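PDB 3RFX: uronate dehydrogenase from Agrobacterium tumefaciens, which catalyses the NAD-dependent oxidation of uronic acids such as D-glucuronate and D-galacturonate to aldaric acid lactones. Local coordinates for residues A[16-19]-A[20-24]; A[146-149]-A[150-153]; A[171-174]-A[175-178]; A[214-217]-A[218-221]. The protein carries 1 engineered substitution. One frame throughout, in Å; residues are numbered along the deposited sequence.

Interaction 1. Residues A[16-19]-A[20-24]; sequences GRVM and RERLA. With PO4 (phosphate ion), chain F.
Val18 carries CG1 trans to its own backbone N (chi1 167°), which lays this methyl alongside Arg22, one helical turn on, while Met19, folded at chi2 (-53°), swings its sulfur across Leu23. In the first pair the side chains run the same way, and Val18 CG1 lies 3.9 Å from Arg22 CG. Beyond that carbon Arg22 folds twice and brings the edge of its guanidinium to a phosphate ion, probably from the crystallisation liquor. Arg22 NH1 donates to phosphate O3 over 3.3 Å, a long but nearly straight bond (164°) in the plane of the group. The other terminal nitrogen, NH2, makes a salt bridge with Asp183, and His182 binds the same phosphate, which is therefore held between two helices. In the second pair Met19 SD sits 3.8 Å from Leu23 CG, and Leu23 CD1 reaches back to 3.8 Å from Met19 CB. This oily side of the turn also meets Phe185 and Ile189 of helix 182-194. Extended Arg20 departs another way, to a salt bridge with Glu45. Beneath the side chains the backbone keeps its i to i+4 bonds: Arg20 N to Gly16 O at 2.8 Å, Arg22 N to Val18 O at 2.9 Å and Leu23 N to Met19 O at 2.9 Å. Gly16 is the last glycine of the GxxGxxG sequence and lies near the bound NAD. This is the first helix of a Rossmann fold, the middle of the beta-alpha-beta unit formed by strand 5-9, helix 14-22 and strand 30-34.

Interaction 2. Residues A[146-149]-A[150-153]; sequences LARM and YFDK
Arg148 meets Asp152 side-on, one turn further along the helix, with guanidinium and carboxylate planes 56° apart. Arg148 NE donates to Asp152 OD2 over 3.0 Å in a nearly straight bond (171°), lying in the guanidinium plane but approaching the carboxylate from above its own. The partner bond, Arg148 NH2 to Asp152 OD1 at 2.9 Å, reaches the syn side of that oxygen. Over one face of the same guanidinium stands Phe151, whose CD2 lies above its centre, 3.8 Å from Arg148 CZ; the ring offers its rim, so Arg148 NH2 sits near the ring plane and not over the pi face. Round the helix, Leu146 and Tyr150 point the same way, and Leu146 CD1 is 3.8 Å from Tyr150 CE2. Met149 slants across that tyrosine: bends at chi2 and chi3 carry CE to 3.5 Å from Tyr150 CE2, with the sulfur 4.7 Å from the ring centroid in an oblique Met-aromatic contact. The phenol ends in a hydrogen bond to Glu96. Lys153 CE runs beside Met149 SD before NZ is taken by backbone oxygens of the second subunit, among them that of Asn261. Asp152 OD1 also bridges to Arg131 of that subunit, so one carboxylate answers two arginines; this pairing would probably keep Asp152 ionised at the subunit interface.

Interaction 3. Residues A[171-174]-A[175-178]; sequences NNYR and MLST
Asn172 and Met175 meet at the start of helix 175-178, where the asparagine turns its amide oxygen back onto the helix. With chi1 at 66°, CG stands between the backbone N and the carbonyl carbon, and Asn172 OD1 accepts from Met175 N at 3.1 Å: the N-cap bond that satisfies an amide of the opening turn. Asn171 has a similar first torsion and sets its amide beside the far end of Met175, with Asn171 OD1 3.3 Å from Met175 CE. Met175 is extended beyond CG, which lets Met175 SD lie 3.5 Å from Asn171 N, a weak hydrogen bond. Asn171 meets the end of the methionine obliquely, and Asn172 crosses it nearer CG at about a right angle. Tyr173 presents a face to Leu176: CD1 of the leucine is 4.2 Å from the ring centroid, displaced toward the rim, a CH-pi contact. Arg174 is stretched from CG to NE and then turns its guanidinium so that Thr178 CG2 lies over its centre; the same methyl is 3.9 Å from Arg174 CG. The backbone oxygen of Arg174 accepts twice, from Ser177 N at 2.9 Å and from Thr178 N at 3.1 Å. A water donates to Tyr173 O and Ser177 OG, bridging the turn; Ser177 OG is also hydrogen-bonded to Ala211 O. Outward, Tyr173 OH bonds Arg234, and Leu176 packs on Arg234 and Ile237 of helix 234-238. Arg174 NH2 reaches Gln254 O, and Thr178 pairs with Ser165, so the short helix is lodged between helix 234-238 and the loop that follows strand 158-163.

Interaction 4. Residues A[214-217]-A[218-221]; sequences WDNS and HLGF
Ser217 begins its approach to His218 at CB, 3.3 Å from the histidine backbone N. From there chi1 of 65° puts OG between the serine's own N and carbonyl carbon. Ser217 OG donates to Asp215 OD1 at 2.8 Å, on the syn side of the carboxylate, and also stands 3.6 Å from His218 CD2, oblique to the imidazole; His218 N is close to it as well, but at an angle too poor for a hydrogen bond. Asp215 OD1 also accepts from Ser217 N at 2.8 Å, this time from above the carboxylate plane. That backbone bond closes an Asx turn, and with the hydroxyl it gives OD1 two donors from one residue, holding the serine rotation. The turn leads directly into a 3-10 segment, built on i to i+3 bonds: Leu219 N to Asn216 O at 3.0 Å and Gly220 N to Ser217 O at 3.1 Å, both donors lying above the carbonyl planes. A water donates to Asp215 O and weakly accepts from His218 N. Asn216 OD1 is turned to Trp204 N on strand 202-205, and Leu219 packs on Pro201. On the outer side Ser217 and His218 lie against Arg123 of the fourth subunit.

From the N terminus, the four contacts follow one another in series; none nests in or crosses another, and each closes no more than a turn of its own chain. Interaction 1 lies on the first Rossmann helix, close to NAD, and interaction 2 on helix 135-154, their centres about 28 Å apart. Interaction 3 comes after strand 158-163, on the opposite side of the chain's centre from interaction 2. Interaction 4 belongs to the loop between strand 202-205 and helix 234-238. Of these, interactions 3 and 4 touch, through Thr178 CG2 and Trp214 CH2 at 4.2 Å, which ties helix 175-178 to the loop that follows strand 202-205.

Interaction 1. Residues A[16-19]-A[20-24]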
loop_
_atom_site.group_PDB
_atom_site.type_symbol
_atom_site.label_atom_id
_atom_site.label_comp_id
_atom_site.label_asym_id
_atom_site.label_seq_id
_atom_site.Cartn_x
_atom_site.Cartn_y
_atom_site.Cartn_z
ATOM N N GLY A 16 33.605 1.242 -19.364
ATOM C CA GLY A 16 33.724 0.934 -20.781
ATOM C C GLY A 16 34.891 0.017 -21.111
ATOM O O GLY A 16 34.756 -0.899 -21.924
ATOM N N ARG A 17 36.043 0.256 -20.487
ATOM C CA ARG A 17 37.218 -0.593 -20.716
ATOM C C ARG A 17 36.962 -2.012 -20.231
ATOM O O ARG A 17 37.369 -2.983 -20.872
ATOM C CB ARG A 17 38.472 -0.008 -20.044
ATOM C CG ARG A 17 38.887 1.350 -20.601
ATOM C CD ARG A 17 40.255 1.815 -20.075
ATOM N NE ARG A 17 40.264 2.060 -18.634
ATOM C CZ ARG A 17 40.048 3.250 -18.068
ATOM N NH1 ARG A 17 39.800 4.319 -18.819
ATOM N NH2 ARG A 17 40.084 3.373 -16.743
ATOM N N VAL A 18 36.278 -2.130 -19.096
ATOM C CA VAL A 18 35.869 -3.432 -18.591
ATOM C C VAL A 18 34.919 -4.145 -19.556
ATOM O O VAL A 18 35.086 -5.331 -19.842
ATOM C CB VAL A 18 35.157 -3.305 -17.224
ATOM C CG1 VAL A 18 34.459 -4.615 -16.864
ATOM C CG2 VAL A 18 36.145 -2.888 -16.146
ATOM N N MET A 19 33.911 -3.425 -20.039
ATOM C CA MET A 19 32.886 -4.042 -20.881
ATOM C C MET A 19 33.436 -4.374 -22.277
ATOM O O MET A 19 33.027 -5.350 -22.899
ATOM C CB MET A 19 31.644 -3.149 -20.969
ATOM C CG MET A 19 30.863 -3.045 -19.656
ATOM S SD MET A 19 30.446 -4.664 -18.979
ATOM C CE MET A 19 29.699 -4.195 -17.414
ATOM N N ARG A 20 34.381 -3.569 -22.750
ATOM C CA ARG A 20 35.048 -3.871 -24.015
ATOM C C ARG A 20 35.619 -5.290 -24.005
ATOM O O ARG A 20 35.561 -6.001 -25.010
ATOM C CB ARG A 20 36.138 -2.839 -24.321
ATOM C CG ARG A 20 36.921 -3.129 -25.605
ATOM C CD ARG A 20 37.869 -1.985 -25.937
ATOM N NE ARG A 20 38.595 -2.216 -27.183
ATOM C CZ ARG A 20 39.295 -1.281 -27.822
ATOM N NH1 ARG A 20 39.357 -0.047 -27.335
ATOM N NH2 ARG A 20 39.926 -1.579 -28.952
ATOM N N GLU A 21 36.160 -5.711 -22.864
ATOM C CA GLU A 21 36.652 -7.072 -22.723
ATOM C C GLU A 21 35.541 -8.076 -22.396
ATOM O O GLU A 21 35.438 -9.130 -23.032
ATOM C CB GLU A 21 37.746 -7.151 -21.654
ATOM C CG GLU A 21 37.890 -8.543 -21.054
ATOM C CD GLU A 21 38.725 -8.558 -19.787
ATOM O OE1 GLU A 21 39.525 -7.617 -19.587
ATOM O OE2 GLU A 21 38.581 -9.517 -18.993
ATOM N N ARG A 22 34.713 -7.749 -21.405
ATOM C CA ARG A 22 33.759 -8.718 -20.864
ATOM C C ARG A 22 32.571 -9.030 -21.786
ATOM O O ARG A 22 32.024 -10.136 -21.737
ATOM C CB ARG A 22 33.245 -8.261 -19.495
ATOM C CG ARG A 22 34.296 -8.250 -18.387
ATOM C CD ARG A 22 34.810 -9.650 -18.082
ATOM N NE ARG A 22 33.742 -10.560 -17.671
ATOM C CZ ARG A 22 33.295 -10.680 -16.421
ATOM N NH1 ARG A 22 33.814 -9.937 -15.447
ATOM N NH2 ARG A 22 32.321 -11.541 -16.146
ATOM N N LEU A 23 32.164 -8.065 -22.605
ATOM C CA LEU A 23 30.990 -8.259 -23.476
ATOM C C LEU A 23 31.343 -8.776 -24.872
ATOM O O LEU A 23 30.456 -8.980 -25.703
ATOM C CB LEU A 23 30.182 -6.963 -23.603
ATOM C CG LEU A 23 29.681 -6.363 -22.284
ATOM C CD1 LEU A 23 28.812 -5.151 -22.555
ATOM C CD2 LEU A 23 28.937 -7.407 -21.478
ATOM N N ALA A 24 32.633 -8.980 -25.126
ATOM C CA ALA A 24 33.090 -9.483 -26.420
ATOM C C ALA A 24 32.354 -10.748 -26.882
ATOM O O ALA A 24 31.955 -10.839 -28.040
ATOM C CB ALA A 24 34.605 -9.709 -26.405
HETATM P P PO4 F . 37.379 -7.930 -14.388
HETATM O O1 PO4 F . 36.748 -7.618 -13.050
HETATM O O2 PO4 F . 37.929 -9.335 -14.364
HETATM O O3 PO4 F . 36.342 -7.825 -15.478
HETATM O O4 PO4 F . 38.491 -6.946 -14.662
#

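Interaction 2. Residues A[146-149]-A[150-153]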
loop_
_atom_site.group_PDB
_atom_site.type_symbol
_atom_site.label_atom_id
_atom_site.label_comp_id
_atom_site.label_asym_id
_atom_site.label_seq_id
_atom_site.Cartn_x
_atom_site.Cartn_y
_atom_site.Cartn_z
ATOM N N LEU A 146 12.925 10.240 -20.660
ATOM C CA LEU A 146 12.973 10.181 -22.123
ATOM C C LEU A 146 12.828 8.741 -22.609
ATOM O O LEU A 146 12.047 8.466 -23.528
ATOM C CB LEU A 146 14.279 10.782 -22.655
ATOM C CG LEU A 146 14.314 10.981 -24.183
ATOM C CD1 LEU A 146 13.581 12.241 -24.543
ATOM C CD2 LEU A 146 15.745 11.030 -24.696
ATOM N N ALA A 147 13.565 7.817 -21.998
ATOM C CA ALA A 147 13.457 6.408 -22.383
ATOM C C ALA A 147 12.029 5.894 -22.199
ATOM O O ALA A 147 11.519 5.128 -23.029
ATOM C CB ALA A 147 14.440 5.535 -21.592
ATOM N N ARG A 148 11.386 6.295 -21.105
ATOM C CA ARG A 148 10.014 5.845 -20.855
ATOM C C ARG A 148 9.080 6.348 -21.952
ATOM O O ARG A 148 8.222 5.611 -22.429
ATOM C CB ARG A 148 9.513 6.311 -19.479
ATOM C CG ARG A 148 8.067 5.871 -19.162
ATOM C CD ARG A 148 7.964 4.356 -18.941
ATOM N NE ARG A 148 6.667 3.828 -19.365
ATOM C CZ ARG A 148 6.173 2.648 -19.001
ATOM N NH1 ARG A 148 6.847 1.861 -18.166
ATOM N NH2 ARG A 148 4.991 2.255 -19.466
ATOM N N MET A 149 9.256 7.608 -22.351
ATOM C CA MET A 149 8.424 8.194 -23.402
ATOM C C MET A 149 8.605 7.459 -24.741
ATOM O O MET A 149 7.615 7.138 -25.416
ATOM C CB MET A 149 8.697 9.702 -23.538
ATOM C CG MET A 149 7.775 10.437 -24.522
ATOM S SD MET A 149 8.429 10.351 -26.213
ATOM C CE MET A 149 9.777 11.540 -26.105
ATOM N N TYR A 150 9.852 7.173 -25.120
ATOM C CA TYR A 150 10.088 6.407 -26.347
ATOM C C TYR A 150 9.535 4.990 -26.246
ATOM O O TYR A 150 9.121 4.404 -27.251
ATOM C CB TYR A 150 11.568 6.371 -26.744
ATOM C CG TYR A 150 12.034 7.620 -27.471
ATOM C CD1 TYR A 150 12.323 7.593 -28.835
ATOM C CD2 TYR A 150 12.174 8.830 -26.793
ATOM C CE1 TYR A 150 12.751 8.743 -29.508
ATOM C CE2 TYR A 150 12.596 9.976 -27.449
ATOM C CZ TYR A 150 12.883 9.926 -28.810
ATOM O OH TYR A 150 13.306 11.073 -29.449
ATOM N N PHE A 151 9.518 4.430 -25.043
ATOM C CA PHE A 151 8.893 3.122 -24.878
ATOM C C PHE A 151 7.378 3.167 -25.091
ATOM O O PHE A 151 6.833 2.357 -25.846
ATOM C CB PHE A 151 9.188 2.494 -23.516
ATOM C CG PHE A 151 8.378 1.256 -23.256
ATOM C CD1 PHE A 151 8.612 0.099 -23.982
ATOM C CD2 PHE A 151 7.358 1.260 -22.313
ATOM C CE1 PHE A 151 7.846 -1.037 -23.767
ATOM C CE2 PHE A 151 6.594 0.122 -22.086
ATOM C CZ PHE A 151 6.843 -1.027 -22.816
ATOM N N ASP A 152 6.698 4.079 -24.405
ATOM C CA ASP A 152 5.242 4.206 -24.557
ATOM C C ASP A 152 4.832 4.640 -25.965
ATOM O O ASP A 152 3.783 4.236 -26.463
ATOM C CB ASP A 152 4.657 5.187 -23.546
ATOM C CG ASP A 152 4.527 4.590 -22.159
ATOM O OD1 ASP A 152 4.203 3.385 -22.049
ATOM O OD2 ASP A 152 4.737 5.338 -21.177
ATOM N N LYS A 153 5.651 5.471 -26.602
ATOM C CA LYS A 153 5.272 6.045 -27.896
ATOM C C LYS A 153 5.644 5.154 -29.086
ATOM O O LYS A 153 4.884 5.063 -30.058
ATOM C CB LYS A 153 5.855 7.462 -28.058
ATOM C CG LYS A 153 5.373 8.232 -29.298
ATOM C CD LYS A 153 5.884 9.685 -29.295
ATOM C CE LYS A 153 5.231 10.531 -28.207
ATOM N NZ LYS A 153 3.789 10.849 -28.430
#

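Interaction 3. Residues A[171-174]-A[175-178]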
loop_
_atom_site.group_PDB
_atom_site.type_symbol
_atom_site.label_atom_id
_atom_site.label_comp_id
_atom_site.label_asym_id
_atom_site.label_seq_id
_atom_site.Cartn_x
_atom_site.Cartn_y
_atom_site.Cartn_z
ATOM N N ASN A 171 35.246 -0.482 -1.395
ATOM C CA ASN A 171 36.377 0.139 -0.691
ATOM C C ASN A 171 36.022 1.185 0.354
ATOM O O ASN A 171 36.894 1.894 0.846
ATOM C CB ASN A 171 37.393 0.721 -1.667
ATOM C CG ASN A 171 36.777 1.691 -2.626
ATOM O OD1 ASN A 171 36.182 2.688 -2.216
ATOM N ND2 ASN A 171 36.909 1.412 -3.924
ATOM N N ASN A 172 34.744 1.287 0.688
ATOM C CA ASN A 172 34.337 2.090 1.827
ATOM C C ASN A 172 33.010 1.575 2.372
ATOM O O ASN A 172 32.405 0.663 1.790
ATOM C CB ASN A 172 34.289 3.587 1.476
ATOM C CG ASN A 172 33.208 3.929 0.463
ATOM O OD1 ASN A 172 32.090 3.421 0.526
ATOM N ND2 ASN A 172 33.534 4.822 -0.465
ATOM N N TYR A 173 32.560 2.146 3.482
ATOM C CA TYR A 173 31.390 1.616 4.185
ATOM C C TYR A 173 30.132 1.622 3.315
ATOM O O TYR A 173 29.335 0.681 3.347
ATOM C CB TYR A 173 31.124 2.378 5.489
ATOM C CG TYR A 173 30.223 1.600 6.429
ATOM C CD1 TYR A 173 30.760 0.744 7.384
ATOM C CD2 TYR A 173 28.837 1.694 6.332
ATOM C CE1 TYR A 173 29.937 0.007 8.230
ATOM C CE2 TYR A 173 28.007 0.958 7.170
ATOM C CZ TYR A 173 28.567 0.115 8.114
ATOM O OH TYR A 173 27.743 -0.619 8.948
ATOM N N ARG A 174 29.953 2.699 2.559
ATOM C CA ARG A 174 28.789 2.833 1.677
ATOM C C ARG A 174 28.722 1.688 0.666
ATOM O O ARG A 174 27.639 1.179 0.361
ATOM C CB ARG A 174 28.816 4.189 0.965
ATOM C CG ARG A 174 27.696 4.405 -0.064
ATOM C CD ARG A 174 27.611 5.882 -0.460
ATOM N NE ARG A 174 26.723 6.121 -1.603
ATOM C CZ ARG A 174 27.082 5.996 -2.878
ATOM N NH1 ARG A 174 28.317 5.628 -3.194
ATOM N NH2 ARG A 174 26.198 6.235 -3.845
ATOM N N MET A 175 29.874 1.280 0.143
ATOM C CA MET A 175 29.893 0.222 -0.871
ATOM C C MET A 175 29.510 -1.145 -0.338
ATOM O O MET A 175 29.249 -2.070 -1.109
ATOM C CB MET A 175 31.247 0.160 -1.584
ATOM C CG MET A 175 31.540 1.418 -2.374
ATOM S SD MET A 175 32.927 1.162 -3.491
ATOM C CE MET A 175 33.325 2.862 -3.892
ATOM N N LEU A 176 29.468 -1.295 0.980
ATOM C CA LEU A 176 28.929 -2.537 1.534
ATOM C C LEU A 176 27.456 -2.668 1.144
ATOM O O LEU A 176 26.892 -3.760 1.192
ATOM C CB LEU A 176 29.061 -2.568 3.058
ATOM C CG LEU A 176 30.511 -2.609 3.536
ATOM C CD1 LEU A 176 30.580 -2.529 5.066
ATOM C CD2 LEU A 176 31.190 -3.891 3.029
ATOM N N SER A 177 26.842 -1.546 0.780
ATOM C CA SER A 177 25.454 -1.548 0.323
ATOM C C SER A 177 25.352 -1.363 -1.186
ATOM O O SER A 177 24.493 -1.976 -1.816
ATOM C CB SER A 177 24.630 -0.458 1.030
ATOM O OG SER A 177 24.664 -0.628 2.446
ATOM N N THR A 178 26.212 -0.517 -1.760
ATOM C CA THR A 178 26.046 -0.096 -3.157
ATOM C C THR A 178 26.862 -0.872 -4.192
ATOM O O THR A 178 26.661 -0.688 -5.397
ATOM C CB THR A 178 26.374 1.402 -3.353
ATOM O OG1 THR A 178 27.749 1.630 -3.029
ATOM C CG2 THR A 178 25.490 2.291 -2.472
HETATM O O HOH W 1 26.551 -0.004 4.314
#

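Interaction 4. Residues A[214-217]-A[218-221]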
loop_
_atom_site.group_PDB
_atom_site.type_symbol
_atom_site.label_atom_id
_atom_site.label_comp_id
_atom_site.label_asym_id
_atom_site.label_seq_id
_atom_site.Cartn_x
_atom_site.Cartn_y
_atom_site.Cartn_z
ATOM N N TRP A 214 18.024 -1.704 -1.769
ATOM C CA TRP A 214 17.136 -1.633 -2.941
ATOM C C TRP A 214 16.430 -2.949 -3.261
ATOM O O TRP A 214 17.006 -4.015 -3.135
ATOM C CB TRP A 214 17.920 -1.168 -4.182
ATOM C CG TRP A 214 18.634 0.141 -3.979
ATOM C CD1 TRP A 214 18.173 1.234 -3.285
ATOM C CD2 TRP A 214 19.923 0.499 -4.483
ATOM N NE1 TRP A 214 19.108 2.241 -3.322
ATOM C CE2 TRP A 214 20.191 1.817 -4.048
ATOM C CE3 TRP A 214 20.884 -0.168 -5.252
ATOM C CZ2 TRP A 214 21.380 2.475 -4.356
ATOM C CZ3 TRP A 214 22.068 0.489 -5.556
ATOM C CH2 TRP A 214 22.300 1.800 -5.115
ATOM N N ASP A 215 15.183 -2.848 -3.704
ATOM C CA ASP A 215 14.327 -4.018 -3.892
ATOM C C ASP A 215 14.089 -4.246 -5.386
ATOM O O ASP A 215 13.388 -3.473 -6.008
ATOM C CB ASP A 215 12.987 -3.775 -3.184
ATOM C CG ASP A 215 11.970 -4.894 -3.425
ATOM O OD1 ASP A 215 12.337 -5.964 -3.959
ATOM O OD2 ASP A 215 10.794 -4.693 -3.069
ATOM N N ASN A 216 14.695 -5.291 -5.947
ATOM C CA ASN A 216 14.526 -5.632 -7.362
ATOM C C ASN A 216 13.491 -6.734 -7.574
ATOM O O ASN A 216 13.473 -7.370 -8.626
ATOM C CB ASN A 216 15.853 -6.128 -7.949
ATOM C CG ASN A 216 16.678 -5.019 -8.578
ATOM O OD1 ASN A 216 16.141 -4.069 -9.146
ATOM N ND2 ASN A 216 18.001 -5.158 -8.506
ATOM N N SER A 217 12.651 -6.994 -6.579
ATOM C CA SER A 217 11.771 -8.168 -6.664
ATOM C C SER A 217 10.800 -8.106 -7.850
ATOM O O SER A 217 10.406 -9.146 -8.388
ATOM C CB SER A 217 11.003 -8.393 -5.358
ATOM O OG SER A 217 10.120 -7.321 -5.105
ATOM N N HIS A 218 10.410 -6.900 -8.257
ATOM C CA HIS A 218 9.426 -6.756 -9.339
ATOM C C HIS A 218 10.015 -7.075 -10.717
ATOM O O HIS A 218 9.284 -7.251 -11.701
ATOM C CB HIS A 218 8.774 -5.370 -9.307
ATOM C CG HIS A 218 7.827 -5.188 -8.161
ATOM N ND1 HIS A 218 6.461 -5.309 -8.296
ATOM C CD2 HIS A 218 8.052 -4.930 -6.852
ATOM C CE1 HIS A 218 5.883 -5.114 -7.124
ATOM N NE2 HIS A 218 6.829 -4.884 -6.230
ATOM N N LEU A 219 11.337 -7.177 -10.761
ATOM C CA LEU A 219 12.065 -7.535 -11.966
ATOM C C LEU A 219 12.182 -9.057 -12.087
ATOM O O LEU A 219 12.884 -9.564 -12.960
ATOM C CB LEU A 219 13.467 -6.911 -11.908
ATOM C CG LEU A 219 14.289 -6.819 -13.187
ATOM C CD1 LEU A 219 13.676 -5.770 -14.117
ATOM C CD2 LEU A 219 15.729 -6.457 -12.852
ATOM N N GLY A 220 11.496 -9.784 -11.209
ATOM C CA GLY A 220 11.605 -11.231 -11.170
ATOM C C GLY A 220 11.473 -11.898 -12.531
ATOM O O GLY A 220 12.186 -12.856 -12.830
ATOM N N PHE A 221 10.569 -11.390 -13.363
ATOM C CA PHE A 221 10.331 -11.995 -14.686
ATOM C C PHE A 221 11.621 -12.144 -15.520
ATOM O O PHE A 221 11.714 -13.006 -16.396
ATOM C CB PHE A 221 9.293 -11.173 -15.470
ATOM C CG PHE A 221 9.846 -9.897 -16.055
ATOM C CD1 PHE A 221 10.353 -9.874 -17.345
ATOM C CD2 PHE A 221 9.859 -8.722 -15.317
ATOM C CE1 PHE A 221 10.870 -8.711 -17.889
ATOM C CE2 PHE A 221 10.369 -7.555 -15.852
ATOM C CZ PHE A 221 10.881 -7.548 -17.144
HETATM O O HOH W 2 11.785 -4.205 -8.677
#